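Local coordinates for protein BT_4661 (Bacteroides thetaiotaomicron, PDB 4AK2) that probably binds heparin and heparan sulfate at the cell surface as a SusE-like glycan-binding protein, this chain being its ligand-binding domain, at residues A[10-15]-A[55-60]; A[110-115]-A[273-278]; A[207-212]-A[222-227]. All coordinates share one frame; numbering follows the deposited sequence.

Contact 1 of 3, residues A[10-15]-A[55-60]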
loop_
_atom_site.group_PDB
_atom_site.type_symbol
_atom_site.label_atom_id
_atom_site.label_comp_id
_atom_site.label_asym_id
_atom_site.label_seq_id
_atom_site.Cartn_x
_atom_site.Cartn_y
_atom_site.Cartn_z
ATOM N N PHE A 10 16.264 5.809 -7.008
ATOM C CA PHE A 10 17.048 5.150 -5.975
ATOM C C PHE A 10 16.250 3.935 -5.557
ATOM O O PHE A 10 15.075 3.775 -5.994
ATOM C CB PHE A 10 17.272 6.100 -4.760
ATOM C CG PHE A 10 16.023 6.729 -4.249
ATOM C CD1 PHE A 10 15.218 6.067 -3.326
ATOM C CD2 PHE A 10 15.641 7.979 -4.705
ATOM C CE1 PHE A 10 14.036 6.660 -2.839
ATOM C CE2 PHE A 10 14.465 8.591 -4.246
ATOM C CZ PHE A 10 13.668 7.923 -3.318
ATOM N N ARG A 11 16.844 3.068 -4.737
ATOM C CA ARG A 11 16.089 1.944 -4.183
ATOM C C ARG A 11 16.538 1.738 -2.750
ATOM O O ARG A 11 17.750 1.817 -2.469
ATOM C CB ARG A 11 16.299 0.611 -4.954
ATOM C CG ARG A 11 16.083 0.709 -6.434
ATOM C CD ARG A 11 16.157 -0.647 -7.140
ATOM N NE ARG A 11 15.941 -0.462 -8.580
ATOM C CZ ARG A 11 16.867 -0.661 -9.518
ATOM N NH1 ARG A 11 18.073 -1.125 -9.200
ATOM N NH2 ARG A 11 16.584 -0.402 -10.786
ATOM N N TYR A 12 15.584 1.352 -1.912
ATOM C CA TYR A 12 15.827 0.827 -0.599
ATOM C C TYR A 12 15.700 -0.717 -0.565
ATOM O O TYR A 12 16.232 -1.352 0.345
ATOM C CB TYR A 12 14.829 1.386 0.395
ATOM C CG TYR A 12 15.128 2.815 0.837
ATOM C CD1 TYR A 12 14.795 3.892 0.019
ATOM C CD2 TYR A 12 15.750 3.090 2.075
ATOM C CE1 TYR A 12 15.037 5.203 0.393
ATOM C CE2 TYR A 12 15.965 4.427 2.484
ATOM C CZ TYR A 12 15.649 5.469 1.621
ATOM O OH TYR A 12 15.866 6.781 1.990
ATOM N N GLY A 13 14.990 -1.321 -1.543
ATOM C CA GLY A 13 14.758 -2.767 -1.468
ATOM C C GLY A 13 13.738 -3.166 -0.422
ATOM O O GLY A 13 12.765 -2.462 -0.185
ATOM N N ASN A 14 13.899 -4.335 0.161
ATOM C CA ASN A 14 12.909 -4.874 1.080
ATOM C C ASN A 14 13.622 -5.803 2.027
ATOM O O ASN A 14 14.730 -6.277 1.717
ATOM C CB ASN A 14 11.797 -5.585 0.311
ATOM C CG ASN A 14 12.259 -6.861 -0.367
ATOM O OD1 ASN A 14 12.357 -7.924 0.252
ATOM N ND2 ASN A 14 12.551 -6.738 -1.669
ATOM N N ASN A 15 13.020 -6.056 3.184
ATOM C CA ASN A 15 13.568 -7.010 4.135
ATOM C C ASN A 15 12.723 -8.298 4.167
ATOM O O ASN A 15 12.680 -8.963 5.203
ATOM C CB ASN A 15 13.697 -6.389 5.539
ATOM C CG ASN A 15 12.347 -6.132 6.182
ATOM O OD1 ASN A 15 11.298 -6.221 5.540
ATOM N ND2 ASN A 15 12.378 -5.807 7.478
ATOM N N LEU A 55 23.548 12.735 -2.378
ATOM C CA LEU A 55 22.165 13.180 -2.482
ATOM C C LEU A 55 21.651 13.779 -1.184
ATOM O O LEU A 55 22.055 13.332 -0.121
ATOM C CB LEU A 55 21.291 11.964 -2.855
ATOM C CG LEU A 55 21.631 11.369 -4.214
ATOM C CD1 LEU A 55 20.866 10.076 -4.420
ATOM C CD2 LEU A 55 21.329 12.346 -5.325
ATOM N N LYS A 56 20.766 14.782 -1.281
ATOM C CA LYS A 56 20.058 15.326 -0.102
ATOM C C LYS A 56 18.787 14.494 0.057
ATOM O O LYS A 56 17.949 14.425 -0.876
ATOM C CB LYS A 56 19.668 16.801 -0.259
ATOM C CG LYS A 56 18.812 17.384 0.891
ATOM N N TRP A 57 18.647 13.862 1.222
ATOM C CA TRP A 57 17.492 12.966 1.496
ATOM C C TRP A 57 16.484 13.685 2.340
ATOM O O TRP A 57 16.826 14.209 3.381
ATOM C CB TRP A 57 17.970 11.710 2.185
ATOM C CG TRP A 57 18.943 10.919 1.344
ATOM C CD1 TRP A 57 20.313 11.034 1.318
ATOM C CD2 TRP A 57 18.605 9.908 0.358
ATOM N NE1 TRP A 57 20.857 10.151 0.428
ATOM C CE2 TRP A 57 19.854 9.444 -0.180
ATOM C CE3 TRP A 57 17.429 9.343 -0.090
ATOM C CZ2 TRP A 57 19.902 8.467 -1.148
ATOM C CZ3 TRP A 57 17.478 8.352 -1.068
ATOM C CH2 TRP A 57 18.696 7.937 -1.589
ATOM N N GLU A 58 15.239 13.657 1.882
ATOM C CA GLU A 58 14.095 14.189 2.600
ATOM C C GLU A 58 12.967 13.163 2.690
ATOM O O GLU A 58 12.868 12.257 1.843
ATOM C CB GLU A 58 13.566 15.417 1.902
ATOM C CG GLU A 58 14.546 16.578 1.832
ATOM C CD GLU A 58 13.945 17.724 1.055
ATOM O OE1 GLU A 58 14.043 17.729 -0.174
ATOM O OE2 GLU A 58 13.342 18.597 1.677
ATOM N N VAL A 59 12.122 13.298 3.721
ATOM C CA VAL A 59 11.008 12.374 3.897
ATOM C C VAL A 59 9.742 13.128 4.280
ATOM O O VAL A 59 9.830 14.165 4.949
ATOM C CB VAL A 59 11.330 11.234 4.914
ATOM C CG1 VAL A 59 11.335 11.771 6.338
ATOM C CG2 VAL A 59 10.362 10.062 4.790
ATOM N N GLU A 60 8.599 12.618 3.815
ATOM C CA GLU A 60 7.284 13.096 4.233
ATOM C C GLU A 60 6.436 11.914 4.645
ATOM O O GLU A 60 6.270 10.972 3.816
ATOM C CB GLU A 60 6.566 13.853 3.099
ATOM C CG GLU A 60 5.212 14.405 3.557
ATOM C CD GLU A 60 4.495 15.193 2.494
ATOM O OE1 GLU A 60 4.789 15.032 1.304
ATOM O OE2 GLU A 60 3.592 15.967 2.856
#
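F10 and W57 meet as an edge-to-face aromatic pair: the indole presents the CZ3–CH2 edge of its six-membered ring to one face of the phenyl ring. The centroids lie 5.2 Å apart and the planes are turned 75° to each other. W57 CZ3 comes down nearer the rim than the centre, 3.9 Å from F10 CG. F10 can offer that face because its CG sits between the backbone N and the carbonyl carbon (chi1 51°).

The second contact is smaller. Y12 reaches the same corner of the indole with its ring end, Y12 CE1 lying 4.2 Å from W57 CZ3, and its OH passes 3.7 Å from W57 CE3. Together they pack strand 10-11 and the residues after it against strand 56-63, an outermost strand of the four-stranded sheet.

The polar ends are held elsewhere: Y12 OH bonds to the carbonyl of G77, and W57 NE1 to that of L52. Were W57 cut back to alanine, the face of F10 would probably lose its edge partner, and the L52 carbonyl its N-H donor. Cohesion here is thus apolar and aromatic, while the buried polar atoms are satisfied by the backbone oxygens of G77 and L52.

Contact 2 of 3, residues A[110-115]-A[273-278]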
loop_
_atom_site.group_PDB
_atom_site.type_symbol
_atom_site.label_atom_id
_atom_site.label_comp_id
_atom_site.label_asym_id
_atom_site.label_seq_id
_atom_site.Cartn_x
_atom_site.Cartn_y
_atom_site.Cartn_z
ATOM N N PRO A 110 7.752 6.317 -3.098
ATOM C CA PRO A 110 7.240 5.826 -1.813
ATOM C C PRO A 110 8.125 4.737 -1.187
ATOM O O PRO A 110 8.811 3.949 -1.929
ATOM C CB PRO A 110 5.883 5.229 -2.195
ATOM C CG PRO A 110 6.131 4.706 -3.604
ATOM C CD PRO A 110 7.041 5.729 -4.261
ATOM N N VAL A 111 8.102 4.626 0.133
ATOM C CA VAL A 111 8.597 3.502 0.893
ATOM C C VAL A 111 7.489 3.058 1.832
ATOM O O VAL A 111 6.877 3.923 2.506
ATOM C CB VAL A 111 9.918 3.798 1.642
ATOM C CG1 VAL A 111 10.406 2.570 2.423
ATOM C CG2 VAL A 111 10.968 4.323 0.677
ATOM N N PHE A 112 7.234 1.773 1.953
ATOM C CA PHE A 112 6.142 1.235 2.704
ATOM C C PHE A 112 6.614 0.398 3.873
ATOM O O PHE A 112 7.702 -0.209 3.834
ATOM C CB PHE A 112 5.278 0.380 1.794
ATOM C CG PHE A 112 4.691 1.116 0.619
ATOM C CD1 PHE A 112 5.397 1.195 -0.585
ATOM C CD2 PHE A 112 3.396 1.637 0.645
ATOM C CE1 PHE A 112 4.850 1.808 -1.690
ATOM C CE2 PHE A 112 2.858 2.279 -0.462
ATOM C CZ PHE A 112 3.568 2.325 -1.674
ATOM N N PHE A 113 5.780 0.361 4.911
ATOM C CA PHE A 113 6.050 -0.374 6.144
ATOM C C PHE A 113 4.872 -1.182 6.584
ATOM O O PHE A 113 3.744 -0.742 6.431
ATOM C CB PHE A 113 6.459 0.598 7.283
ATOM C CG PHE A 113 7.733 1.304 7.006
ATOM C CD1 PHE A 113 7.741 2.480 6.242
ATOM C CD2 PHE A 113 8.939 0.813 7.499
ATOM C CE1 PHE A 113 8.957 3.140 5.931
ATOM C CE2 PHE A 113 10.160 1.452 7.198
ATOM C CZ PHE A 113 10.169 2.636 6.435
ATOM N N HIS A 114 5.134 -2.370 7.126
ATOM C CA HIS A 114 4.074 -3.193 7.730
ATOM C C HIS A 114 4.506 -3.623 9.084
ATOM O O HIS A 114 5.567 -4.248 9.253
ATOM C CB HIS A 114 3.816 -4.465 6.893
ATOM C CG HIS A 114 2.766 -5.385 7.525
ATOM N ND1 HIS A 114 2.975 -6.696 7.783
ATOM C CD2 HIS A 114 1.481 -5.094 7.987
ATOM C CE1 HIS A 114 1.873 -7.231 8.340
ATOM N NE2 HIS A 114 0.963 -6.253 8.488
ATOM N N PHE A 115 3.716 -3.298 10.104
ATOM C CA PHE A 115 3.979 -3.728 11.490
ATOM C C PHE A 115 3.104 -4.962 11.689
ATOM O O PHE A 115 1.892 -4.842 11.900
ATOM C CB PHE A 115 3.710 -2.609 12.486
ATOM C CG PHE A 115 4.297 -2.812 13.866
ATOM C CD1 PHE A 115 4.878 -4.025 14.300
ATOM C CD2 PHE A 115 4.274 -1.733 14.750
ATOM C CE1 PHE A 115 5.429 -4.146 15.585
ATOM C CE2 PHE A 115 4.801 -1.846 16.032
ATOM C CZ PHE A 115 5.378 -3.049 16.442
ATOM N N PHE A 273 -1.089 -2.611 1.117
ATOM C CA PHE A 273 -1.223 -1.394 0.349
ATOM C C PHE A 273 -1.374 -1.710 -1.125
ATOM O O PHE A 273 -0.666 -2.624 -1.619
ATOM C CB PHE A 273 0.016 -0.489 0.534
ATOM C CG PHE A 273 -0.241 0.801 1.270
ATOM C CD1 PHE A 273 -0.924 1.840 0.645
ATOM C CD2 PHE A 273 0.297 0.966 2.524
ATOM C CE1 PHE A 273 -1.157 3.037 1.315
ATOM C CE2 PHE A 273 0.104 2.169 3.213
ATOM C CZ PHE A 273 -0.609 3.201 2.587
ATOM N N ILE A 274 -2.282 -1.076 -1.835
ATOM C CA ILE A 274 -2.413 -1.259 -3.271
ATOM C C ILE A 274 -1.798 -0.036 -3.957
ATOM O O ILE A 274 -2.168 1.109 -3.673
ATOM C CB ILE A 274 -3.903 -1.332 -3.709
ATOM C CG1 ILE A 274 -4.711 -2.332 -2.881
ATOM C CG2 ILE A 274 -3.989 -1.590 -5.218
ATOM C CD1 ILE A 274 -4.126 -3.690 -2.709
ATOM N N TRP A 275 -0.818 -0.240 -4.835
ATOM C CA TRP A 275 -0.155 0.834 -5.531
ATOM C C TRP A 275 -0.508 0.772 -6.983
ATOM O O TRP A 275 -0.081 -0.204 -7.684
ATOM C CB TRP A 275 1.350 0.801 -5.285
ATOM C CG TRP A 275 2.165 1.852 -5.981
ATOM C CD1 TRP A 275 1.744 2.908 -6.771
ATOM C CD2 TRP A 275 3.615 1.927 -5.964
ATOM N NE1 TRP A 275 2.841 3.639 -7.229
ATOM C CE2 TRP A 275 3.986 3.082 -6.777
ATOM C CE3 TRP A 275 4.621 1.153 -5.386
ATOM C CZ2 TRP A 275 5.317 3.424 -6.996
ATOM C CZ3 TRP A 275 5.946 1.503 -5.592
ATOM C CH2 TRP A 275 6.291 2.628 -6.380
ATOM N N PHE A 276 -1.298 1.687 -7.503
ATOM C CA PHE A 276 -1.731 1.763 -8.894
ATOM C C PHE A 276 -0.739 2.560 -9.701
ATOM O O PHE A 276 -0.381 3.681 -9.370
ATOM C CB PHE A 276 -3.080 2.513 -9.001
ATOM C CG PHE A 276 -4.162 1.960 -8.117
ATOM C CD1 PHE A 276 -5.047 0.959 -8.548
ATOM C CD2 PHE A 276 -4.358 2.495 -6.833
ATOM C CE1 PHE A 276 -6.050 0.476 -7.737
ATOM C CE2 PHE A 276 -5.359 2.001 -6.017
ATOM C CZ PHE A 276 -6.210 0.996 -6.453
ATOM N N ASP A 277 -0.278 1.974 -10.823
ATOM C CA ASP A 277 0.554 2.708 -11.803
ATOM C C ASP A 277 0.461 1.967 -13.141
ATOM O O ASP A 277 0.687 0.744 -13.201
ATOM C CB ASP A 277 2.019 2.762 -11.319
ATOM C CG ASP A 277 2.891 3.712 -12.103
ATOM O OD1 ASP A 277 2.773 3.775 -13.335
ATOM O OD2 ASP A 277 3.765 4.337 -11.466
ATOM N N THR A 278 0.078 2.696 -14.178
ATOM C CA THR A 278 0.004 2.113 -15.519
ATOM C C THR A 278 1.344 1.560 -16.042
ATOM O O THR A 278 1.334 0.796 -17.016
ATOM C CB THR A 278 -0.551 3.105 -16.565
ATOM O OG1 THR A 278 0.184 4.308 -16.526
ATOM C CG2 THR A 278 -2.019 3.378 -16.353
#
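One face of the W275 indole carries P110, and one face of the F273 ring carries the edge of F112. P110 makes a CH-pi contact: its CG stands over the face, 3.7 Å from the centroid of the six-membered ring, and comes to 3.5 Å of W275 CH2. W275 swings its indole out to the proline with CG anti to the backbone N (chi1 179°).

F112 is the common partner of the two aromatic residues on 273-278. On one side its CD2–CE2 edge lies over F273, with F112 CD2 3.7 Å from F273 CD2. The two planes are inclined at 59°, so this is an oblique pair. On the other side F112 CE1 approaches W275 CE3 at 3.8 Å, again obliquely, the centroids being 5.8 Å apart.

The two strands run nearly antiparallel, 163° between their directions, but no hydrogen bond joins them; their axes are 10.0 Å apart at closest approach and side chains fill the interval. V131 adds to the packing on F112, A246 and I248 pack on F273, and F280 meets W275 edge-to-face. In the middle of the domain F112, F273 and W275 form an aromatic cluster between two sheets packed face to face, the four-stranded sheet of 105-115 and the larger sheet of 268-276.

Contact 3 of 3, residues A[207-212]-A[222-227]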
loop_
_atom_site.group_PDB
_atom_site.type_symbol
_atom_site.label_atom_id
_atom_site.label_comp_id
_atom_site.label_asym_id
_atom_site.label_seq_id
_atom_site.Cartn_x
_atom_site.Cartn_y
_atom_site.Cartn_z
ATOM N N SER A 207 -15.949 -4.758 -1.379
ATOM C CA SER A 207 -16.398 -5.901 -0.612
ATOM C C SER A 207 -16.814 -7.120 -1.452
ATOM O O SER A 207 -17.609 -7.004 -2.359
ATOM C CB SER A 207 -17.594 -5.487 0.292
ATOM O OG SER A 207 -18.172 -6.645 0.912
ATOM N N TYR A 208 -16.260 -8.274 -1.099
ATOM C CA TYR A 208 -16.738 -9.537 -1.641
ATOM C C TYR A 208 -18.193 -9.784 -1.224
ATOM O O TYR A 208 -19.048 -10.134 -2.045
ATOM C CB TYR A 208 -15.859 -10.685 -1.143
ATOM C CG TYR A 208 -16.453 -12.051 -1.482
ATOM C CD1 TYR A 208 -16.154 -12.681 -2.678
ATOM C CD2 TYR A 208 -17.325 -12.697 -0.585
ATOM C CE1 TYR A 208 -16.719 -13.907 -2.990
ATOM C CE2 TYR A 208 -17.898 -13.928 -0.892
ATOM C CZ TYR A 208 -17.597 -14.529 -2.088
ATOM O OH TYR A 208 -18.167 -15.777 -2.386
ATOM N N PHE A 209 -18.463 -9.652 0.066
ATOM C CA PHE A 209 -19.781 -10.022 0.589
ATOM C C PHE A 209 -20.923 -9.150 0.065
ATOM O O PHE A 209 -22.061 -9.633 -0.025
ATOM C CB PHE A 209 -19.733 -10.096 2.119
ATOM C CG PHE A 209 -18.937 -11.276 2.582
ATOM C CD1 PHE A 209 -19.511 -12.538 2.601
ATOM C CD2 PHE A 209 -17.580 -11.138 2.911
ATOM C CE1 PHE A 209 -18.731 -13.639 2.939
ATOM C CE2 PHE A 209 -16.806 -12.236 3.251
ATOM C CZ PHE A 209 -17.393 -13.483 3.289
ATOM N N GLU A 210 -20.595 -7.942 -0.390
ATOM C CA GLU A 210 -21.599 -7.027 -0.959
ATOM C C GLU A 210 -21.709 -7.116 -2.477
ATOM O O GLU A 210 -22.508 -6.393 -3.071
ATOM C CB GLU A 210 -21.314 -5.578 -0.526
ATOM C CG GLU A 210 -21.235 -5.425 0.968
ATOM C CD GLU A 210 -22.595 -5.398 1.629
ATOM O OE1 GLU A 210 -23.607 -5.154 0.965
ATOM O OE2 GLU A 210 -22.641 -5.670 2.828
ATOM N N ASN A 211 -20.913 -8.007 -3.106
ATOM C CA ASN A 211 -20.841 -8.120 -4.561
ATOM C C ASN A 211 -20.824 -9.569 -5.032
ATOM O O ASN A 211 -20.333 -9.822 -6.124
ATOM C CB ASN A 211 -19.630 -7.370 -5.104
ATOM C CG ASN A 211 -19.778 -5.865 -4.970
ATOM O OD1 ASN A 211 -20.518 -5.244 -5.731
ATOM N ND2 ASN A 211 -19.066 -5.278 -4.007
ATOM N N THR A 212 -21.372 -10.499 -4.242
ATOM C CA THR A 212 -21.180 -11.905 -4.513
ATOM C C THR A 212 -21.706 -12.295 -5.884
ATOM O O THR A 212 -21.160 -13.207 -6.481
ATOM C CB THR A 212 -21.849 -12.790 -3.473
ATOM O OG1 THR A 212 -23.249 -12.502 -3.434
ATOM C CG2 THR A 212 -21.272 -12.576 -2.077
ATOM N N ILE A 222 -11.669 -9.097 -1.985
ATOM C CA ILE A 222 -10.871 -10.248 -1.573
ATOM C C ILE A 222 -11.616 -11.511 -1.894
ATOM O O ILE A 222 -12.788 -11.660 -1.544
ATOM C CB ILE A 222 -10.557 -10.136 -0.059
ATOM C CG1 ILE A 222 -9.722 -8.877 0.191
ATOM C CG2 ILE A 222 -9.843 -11.402 0.443
ATOM C CD1 ILE A 222 -9.530 -8.577 1.668
ATOM N N ASP A 223 -10.947 -12.455 -2.558
ATOM C CA ASP A 223 -11.618 -13.753 -2.812
ATOM C C ASP A 223 -11.547 -14.637 -1.552
ATOM O O ASP A 223 -10.624 -14.497 -0.720
ATOM C CB ASP A 223 -11.050 -14.433 -4.049
ATOM C CG ASP A 223 -9.772 -15.163 -3.761
ATOM O OD1 ASP A 223 -9.823 -16.260 -3.157
ATOM O OD2 ASP A 223 -8.707 -14.654 -4.165
ATOM N N GLN A 224 -12.514 -15.546 -1.400
ATOM C CA GLN A 224 -12.616 -16.368 -0.176
ATOM C C GLN A 224 -11.969 -17.758 -0.294
ATOM O O GLN A 224 -12.251 -18.624 0.547
ATOM C CB GLN A 224 -14.098 -16.442 0.305
ATOM C CG GLN A 224 -14.691 -15.040 0.408
ATOM C CD GLN A 224 -13.956 -14.118 1.376
ATOM O OE1 GLN A 224 -13.710 -14.490 2.512
ATOM N NE2 GLN A 224 -13.608 -12.926 0.908
ATOM N N THR A 225 -11.156 -17.969 -1.335
ATOM C CA THR A 225 -10.463 -19.241 -1.555
ATOM C C THR A 225 -8.998 -19.125 -1.160
ATOM O O THR A 225 -8.470 -19.913 -0.353
ATOM C CB THR A 225 -10.612 -19.690 -3.043
ATOM O OG1 THR A 225 -12.010 -19.921 -3.267
ATOM C CG2 THR A 225 -9.868 -20.959 -3.303
ATOM N N ASP A 226 -8.351 -18.126 -1.756
ATOM C CA ASP A 226 -6.933 -17.843 -1.534
ATOM C C ASP A 226 -6.678 -16.508 -0.836
ATOM O O ASP A 226 -5.540 -16.253 -0.443
ATOM C CB ASP A 226 -6.180 -17.880 -2.887
ATOM C CG ASP A 226 -6.311 -19.193 -3.595
ATOM O OD1 ASP A 226 -6.130 -20.229 -2.930
ATOM O OD2 ASP A 226 -6.596 -19.151 -4.811
ATOM N N PHE A 227 -7.713 -15.654 -0.708
ATOM C CA PHE A 227 -7.613 -14.392 0.056
ATOM C C PHE A 227 -6.708 -13.373 -0.616
ATOM O O PHE A 227 -6.175 -12.488 0.016
ATOM C CB PHE A 227 -7.255 -14.676 1.524
ATOM C CG PHE A 227 -8.195 -15.688 2.130
ATOM C CD1 PHE A 227 -9.548 -15.359 2.295
ATOM C CD2 PHE A 227 -7.775 -16.984 2.412
ATOM C CE1 PHE A 227 -10.456 -16.298 2.783
ATOM C CE2 PHE A 227 -8.669 -17.936 2.880
ATOM C CZ PHE A 227 -10.005 -17.594 3.058
#
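The aliphatic part of a glutamine sits squarely on a ring face here: Q224 CG lies almost over the middle of the Y208 ring, 3.6 Å from its centroid and 13° off the normal, a clear CH-pi contact. It joins two irregular loops. One holds a type I beta turn from Y208 to N211, overlapped by an ST motif in which S207 OG accepts from the backbone N of E210; the other holds an Asx turn at D223.

Q224 can do this because its chain bends at chi2 (-60°) and folds back on itself. Its NE2 then bonds to the carbonyl of I222, two residues earlier, at 2.9 Å, from above the carbonyl plane instead of along a lone pair. L158 O is a second acceptor for the same nitrogen. The I222 oxygen also lies against Y208, 3.2 Å from Y208 CB. With CG anti to the backbone N, the Y208 ring reaches across to Q224.

F209 comes in from the amide end, its CE2 3.9 Å from Q224 CD, with ring and amide planes 56° apart. Its own ring is packed by its neighbour, Y208 CD2 standing over the centre of one face. D259 and P260 also touch F209, whose side chain is about 9 Å from a bound sulfated glucosamine, too far for F209 to touch that sugar.

Each loop is braced by its own bonds, and S207 OG adds one to D159 outside them. N211 ND2 bonds in the carbonyl plane to S207 O. In the partner loop D223 OD1 takes T225 N on its anti lone pair and D226 N on its syn lone pair, both at 2.8 Å.

Contacts 1 and 2, their centres 14 Å apart, touch where Y12 CD1 packs 3.9 Å from V111 CG2. Both reach the four-stranded sheet, contact 1 through one of its outermost strands, 56-63, and contact 2 through strand 105-115. Contact 2 then crosses to the sheet of strand 268-276. Contact 3 is centred about 21 Å from the centre of contact 2 and about 35 Å from that of contact 1. Along the sequence contact 1 closes first, and contact 3 falls between the halves of contact 2. Strand 105-115 is thus packed on both faces, V111 meeting contact 1 and F112 serving contact 2; contact 3 joins two loops, the F209 side chain about 9 Å from a bound sugar.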